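Local coordinates for protein 2,3-dehydroadipyl-CoA hydratase (Escherichia coli, PDB 4FZW) that catalyses the reversible hydration of 2,3-dehydroadipyl-CoA to 3-hydroxyadipyl-CoA in the breakdown of phenylacetate, at residues K96-A101 / A114-V119; L17-R22 / V54-A59. All blocks are in the same frame, centred on the assembly; numbering follows the deposited sequence.

Contact 1 (K96-A101 / A114-V119); sequences KPLIAA and ALLCDV
Cys117 is the knob of this contact: its SG settles between Ala100 CB, 3.5 Å from it, and Leu98 CG, 3.9 Å from it, two side chains that emerge on the same side of strand 98-101. With SG beside its own backbone N (chi1 -59°), the sulfur fills the dip left by the small Ala100, which Ala114 CB closes further at 4.2 Å from Ala100 CB. Leu98 CD2 reaches past the sulfur to Leu116 CD2, the two leucines meeting obliquely through one methyl each. On the reverse face Ile99 and Val119 lie alongside, CG1 against CB.

Asp118 grips Leu98 twice: OD2 accepts Leu98 N through its anti lone pair, and Asp118 N donates to Leu98 O at 2.8 Å, in the carbonyl plane. Leu98 O also takes a weak bond from Val119 N, and Ala100 N to Val119 O, 3.0 Å and nearly straight at 169°, continues the parallel pairing of Ile99 with Val119. With an alanine here instead of Asp118, Leu98 N would probably lose its acceptor and Lys209 its salt-bridge mate.

Strand 52-56 flanks Leu98, helix 84-92 covers Leu116, helix 186-197 backs Ile99, and Lys153 of the second subunit bonds to Cys117 O.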
loop_
_atom_site.group_PDB
_atom_site.type_symbol
_atom_site.label_atom_id
_atom_site.label_comp_id
_atom_site.label_asym_id
_atom_site.label_seq_id
_atom_site.Cartn_x
_atom_site.Cartn_y
_atom_site.Cartn_z
ATOM N N LYS B 96 -18.700 1.552 -16.318
ATOM C CA LYS B 96 -18.487 1.442 -17.764
ATOM C C LYS B 96 -17.485 2.466 -18.303
ATOM O O LYS B 96 -17.241 3.496 -17.676
ATOM C CB LYS B 96 -19.811 1.538 -18.521
ATOM C CG LYS B 96 -20.784 0.415 -18.185
ATOM C CD LYS B 96 -22.134 0.629 -18.858
ATOM C CE LYS B 96 -23.180 -0.301 -18.247
ATOM N NZ LYS B 96 -24.494 -0.246 -18.961
ATOM N N PRO B 97 -16.881 2.163 -19.461
ATOM C CA PRO B 97 -15.919 3.093 -20.075
ATOM C C PRO B 97 -16.461 4.514 -20.212
ATOM O O PRO B 97 -17.599 4.732 -20.625
ATOM C CB PRO B 97 -15.667 2.472 -21.443
ATOM C CG PRO B 97 -15.763 0.981 -21.139
ATOM C CD PRO B 97 -16.898 0.856 -20.141
ATOM N N LEU B 98 -15.632 5.481 -19.847
ATOM C CA LEU B 98 -16.054 6.865 -19.785
ATOM C C LEU B 98 -15.011 7.713 -20.490
ATOM O O LEU B 98 -13.852 7.801 -20.060
ATOM C CB LEU B 98 -16.222 7.300 -18.323
ATOM C CG LEU B 98 -16.828 8.660 -17.983
ATOM C CD1 LEU B 98 -18.209 8.844 -18.579
ATOM C CD2 LEU B 98 -16.867 8.825 -16.475
ATOM N N ILE B 99 -15.437 8.328 -21.585
ATOM C CA ILE B 99 -14.555 9.141 -22.402
ATOM C C ILE B 99 -14.926 10.629 -22.285
ATOM O O ILE B 99 -16.103 11.015 -22.400
ATOM C CB ILE B 99 -14.546 8.657 -23.879
ATOM C CG1 ILE B 99 -14.037 7.206 -23.959
ATOM C CG2 ILE B 99 -13.657 9.555 -24.719
ATOM C CD1 ILE B 99 -14.476 6.450 -25.207
ATOM N N ALA B 100 -13.920 11.455 -22.014
ATOM C CA ALA B 100 -14.111 12.891 -21.971
ATOM C C ALA B 100 -13.648 13.453 -23.306
ATOM O O ALA B 100 -12.487 13.284 -23.670
ATOM C CB ALA B 100 -13.303 13.498 -20.845
ATOM N N ALA B 101 -14.551 14.098 -24.042
ATOM C CA ALA B 101 -14.189 14.797 -25.271
ATOM C C ALA B 101 -14.080 16.261 -24.944
ATOM O O ALA B 101 -15.093 16.936 -24.769
ATOM C CB ALA B 101 -15.245 14.582 -26.326
ATOM N N ALA B 114 -12.353 15.678 -16.256
ATOM C CA ALA B 114 -11.670 14.977 -17.351
ATOM C C ALA B 114 -10.657 13.917 -16.863
ATOM O O ALA B 114 -10.650 12.783 -17.338
ATOM C CB ALA B 114 -11.024 15.985 -18.288
ATOM N N LEU B 115 -9.826 14.298 -15.901
ATOM C CA LEU B 115 -8.958 13.359 -15.212
ATOM C C LEU B 115 -9.759 12.175 -14.672
ATOM O O LEU B 115 -9.278 11.041 -14.670
ATOM C CB LEU B 115 -8.227 14.055 -14.062
ATOM C CG LEU B 115 -7.180 15.104 -14.448
ATOM C CD1 LEU B 115 -6.897 16.076 -13.308
ATOM C CD2 LEU B 115 -5.901 14.425 -14.921
ATOM N N LEU B 116 -10.980 12.439 -14.221
ATOM C CA LEU B 116 -11.823 11.381 -13.674
ATOM C C LEU B 116 -12.185 10.341 -14.732
ATOM O O LEU B 116 -12.440 9.172 -14.408
ATOM C CB LEU B 116 -13.080 11.962 -13.014
ATOM C CG LEU B 116 -14.025 11.031 -12.239
ATOM C CD1 LEU B 116 -14.696 11.744 -11.039
ATOM C CD2 LEU B 116 -15.077 10.420 -13.183
ATOM N N CYS B 117 -12.186 10.759 -15.994
ATOM C CA CYS B 117 -12.569 9.865 -17.086
ATOM C C CYS B 117 -11.449 8.875 -17.434
ATOM O O CYS B 117 -10.293 9.068 -17.048
ATOM C CB CYS B 117 -13.026 10.665 -18.317
ATOM S SG CYS B 117 -14.439 11.779 -18.028
ATOM N N ASP B 118 -11.793 7.801 -18.131
ATOM C CA ASP B 118 -10.818 6.749 -18.378
ATOM C C ASP B 118 -9.875 7.203 -19.489
ATOM O O ASP B 118 -8.669 6.911 -19.492
ATOM C CB ASP B 118 -11.535 5.452 -18.768
ATOM C CG ASP B 118 -12.573 5.015 -17.727
ATOM O OD1 ASP B 118 -12.207 4.852 -16.536
ATOM O OD2 ASP B 118 -13.756 4.851 -18.095
ATOM N N VAL B 119 -10.438 7.966 -20.420
ATOM C CA VAL B 119 -9.712 8.407 -21.596
ATOM C C VAL B 119 -10.069 9.844 -21.923
ATOM O O VAL B 119 -11.229 10.251 -21.836
ATOM C CB VAL B 119 -10.066 7.536 -22.824
ATOM C CG1 VAL B 119 -9.169 7.905 -24.001
ATOM C CG2 VAL B 119 -9.979 6.028 -22.476
#

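Contact 2 (L17-R22 / V54-A59); sequences LLTLNR and VITGNA
Leu17 holds its CG anti to the backbone N (chi1 -176°), a turn that swings CD1 across to the neighbouring strand, where it lies obliquely against Val54 CG1. At Thr56 the first torsion (chi1 -165°) puts CG2 between N and the carbonyl carbon and leaves it 3.8 Å from Thr19 OG1; the hydroxyl of Thr56 is directed instead to Ala101 O, with which it is hydrogen-bonded. The two threonines stand side by side and point the same way, on the face that also carries Leu17 and Val54. Beyond them, Thr19 CG2 reaches Gly57 O at 3.4 Å. Leu20 CD1 crosses obliquely to Ile55 CG2, 3.8 Å away, on the face that carries Ile55, and this methyl also lies near Thr56 O.

The backbone evidence for parallel pairing is direct. Leu18 bonds on both sides of Ile55: its N donates to Val54 O at 3.0 Å, and its O accepts Thr56 N at 2.9 Å. Leu20 N then donates to Thr56 O, so the bonding runs on to the ends of both strands. The short strand axes come within 4.9 Å and their N-to-C directions differ by 13°.

Helix 186-197 covers the Leu17, Val54 and Thr56 face, through Leu187 and Leu191 among others, whereas helix 31-46 packs on Leu18 and Ile55 from the other. Strand 15-20, helix 31-46 and strand 52-56 thus form a beta-alpha-beta crossover and so lay two neighbouring parallel strands into the central sheet of the crotonase fold, which is usually described as built from repeated beta-beta-alpha units.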
loop_
_atom_site.group_PDB
_atom_site.type_symbol
_atom_site.label_atom_id
_atom_site.label_comp_id
_atom_site.label_asym_id
_atom_site.label_seq_id
_atom_site.Cartn_x
_atom_site.Cartn_y
_atom_site.Cartn_z
ATOM N N LEU B 17 -24.278 9.996 -24.651
ATOM C CA LEU B 17 -23.607 11.290 -24.712
ATOM C C LEU B 17 -24.207 12.311 -23.749
ATOM O O LEU B 17 -25.412 12.590 -23.764
ATOM C CB LEU B 17 -23.624 11.852 -26.130
ATOM C CG LEU B 17 -22.857 13.168 -26.369
ATOM C CD1 LEU B 17 -21.369 13.049 -25.985
ATOM C CD2 LEU B 17 -22.991 13.636 -27.822
ATOM N N LEU B 18 -23.340 12.868 -22.914
ATOM C CA LEU B 18 -23.734 13.870 -21.947
ATOM C C LEU B 18 -23.000 15.162 -22.265
ATOM O O LEU B 18 -21.765 15.228 -22.175
ATOM C CB LEU B 18 -23.430 13.395 -20.523
ATOM C CG LEU B 18 -24.077 12.051 -20.156
ATOM C CD1 LEU B 18 -23.640 11.571 -18.783
ATOM C CD2 LEU B 18 -25.613 12.127 -20.248
ATOM N N THR B 19 -23.772 16.172 -22.667
ATOM C CA THR B 19 -23.226 17.467 -23.024
ATOM C C THR B 19 -23.472 18.508 -21.942
ATOM O O THR B 19 -24.612 18.869 -21.681
ATOM C CB THR B 19 -23.857 18.000 -24.327
ATOM O OG1 THR B 19 -23.760 17.007 -25.349
ATOM C CG2 THR B 19 -23.149 19.288 -24.777
ATOM N N LEU B 20 -22.404 18.997 -21.320
ATOM C CA LEU B 20 -22.529 20.118 -20.405
ATOM C C LEU B 20 -23.022 21.316 -21.188
ATOM O O LEU B 20 -22.506 21.624 -22.249
ATOM C CB LEU B 20 -21.213 20.405 -19.687
ATOM C CG LEU B 20 -20.850 19.297 -18.687
ATOM C CD1 LEU B 20 -19.772 18.401 -19.250
ATOM C CD2 LEU B 20 -20.380 19.889 -17.392
ATOM N N ASN B 21 -24.022 21.995 -20.648
ATOM C CA ASN B 21 -24.713 23.047 -21.366
ATOM C C ASN B 21 -25.139 24.214 -20.470
ATOM O O ASN B 21 -26.331 24.442 -20.252
ATOM C CB ASN B 21 -25.925 22.453 -22.078
ATOM C CG ASN B 21 -26.621 23.454 -22.966
ATOM O OD1 ASN B 21 -26.066 23.907 -23.965
ATOM N ND2 ASN B 21 -27.851 23.790 -22.616
ATOM N N ARG B 22 -24.153 24.925 -19.932
ATOM C CA ARG B 22 -24.377 26.183 -19.225
ATOM C C ARG B 22 -23.479 27.237 -19.860
ATOM O O ARG B 22 -22.546 27.730 -19.219
ATOM C CB ARG B 22 -24.012 26.060 -17.754
ATOM C CG ARG B 22 -24.836 25.081 -16.971
ATOM C CD ARG B 22 -24.472 25.167 -15.505
ATOM N NE ARG B 22 -24.745 26.486 -14.949
ATOM C CZ ARG B 22 -24.050 27.040 -13.962
ATOM N NH1 ARG B 22 -23.026 26.399 -13.427
ATOM N NH2 ARG B 22 -24.373 28.241 -13.508
ATOM N N VAL B 54 -19.760 9.182 -23.245
ATOM C CA VAL B 54 -18.880 10.241 -23.697
ATOM C C VAL B 54 -19.380 11.477 -22.963
ATOM O O VAL B 54 -20.599 11.684 -22.863
ATOM C CB VAL B 54 -18.995 10.478 -25.233
ATOM C CG1 VAL B 54 -18.316 11.779 -25.656
ATOM C CG2 VAL B 54 -18.446 9.300 -26.001
ATOM N N ILE B 55 -18.458 12.300 -22.463
ATOM C CA ILE B 55 -18.821 13.529 -21.747
ATOM C C ILE B 55 -18.182 14.745 -22.430
ATOM O O ILE B 55 -16.976 14.796 -22.626
ATOM C CB ILE B 55 -18.392 13.466 -20.246
ATOM C CG1 ILE B 55 -19.266 12.477 -19.466
ATOM C CG2 ILE B 55 -18.465 14.833 -19.588
ATOM C CD1 ILE B 55 -19.078 12.555 -17.914
ATOM N N THR B 56 -18.987 15.738 -22.764
ATOM C CA THR B 56 -18.453 16.883 -23.486
ATOM C C THR B 56 -19.138 18.193 -23.151
ATOM O O THR B 56 -20.243 18.209 -22.596
ATOM C CB THR B 56 -18.534 16.688 -25.021
ATOM O OG1 THR B 56 -17.707 17.655 -25.662
ATOM C CG2 THR B 56 -19.955 16.873 -25.525
ATOM N N GLY B 57 -18.472 19.292 -23.493
ATOM C CA GLY B 57 -19.074 20.599 -23.337
ATOM C C GLY B 57 -19.372 21.184 -24.703
ATOM O O GLY B 57 -20.042 20.545 -25.531
ATOM N N ASN B 58 -18.885 22.402 -24.933
ATOM C CA ASN B 58 -18.950 23.028 -26.249
ATOM C C ASN B 58 -17.548 23.366 -26.725
ATOM O O ASN B 58 -16.557 23.028 -26.067
ATOM C CB ASN B 58 -19.821 24.290 -26.231
ATOM C CG ASN B 58 -19.503 25.209 -25.068
ATOM O OD1 ASN B 58 -18.480 25.887 -25.062
ATOM N ND2 ASN B 58 -20.395 25.241 -24.074
ATOM N N ALA B 59 -17.473 24.043 -27.865
ATOM C CA ALA B 59 -16.201 24.377 -28.501
ATOM C C ALA B 59 -15.382 25.381 -27.707
ATOM O O ALA B 59 -14.160 25.304 -27.711
ATOM C CB ALA B 59 -16.438 24.890 -29.874
#

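In the fold
Contact 2 closes before contact 1 opens, so the two follow in series along the chain, their centres 13 Å apart. They share one mixed sheet, in which strands 15-20, 52-56, 98-102 and 119-123 run parallel in chain order: contact 2 joins the first two of these, contact 1 the last two. The seam between them is the pairing of strands 52-56 and 98-102, marked by a probable hydrogen bond from Ile55 N to Ile99 O, 2.7 Å, and by packing of Leu98 CD1 on Ile55 CD1. Helix 186-197 lies along both contacts. In related hydratases the turn leading into the helix equivalent to 109-116 contributes to the oxyanion hole; the same is probably true here, and contact 1 packs that helix's opposite, C-terminal end against strand 98-102.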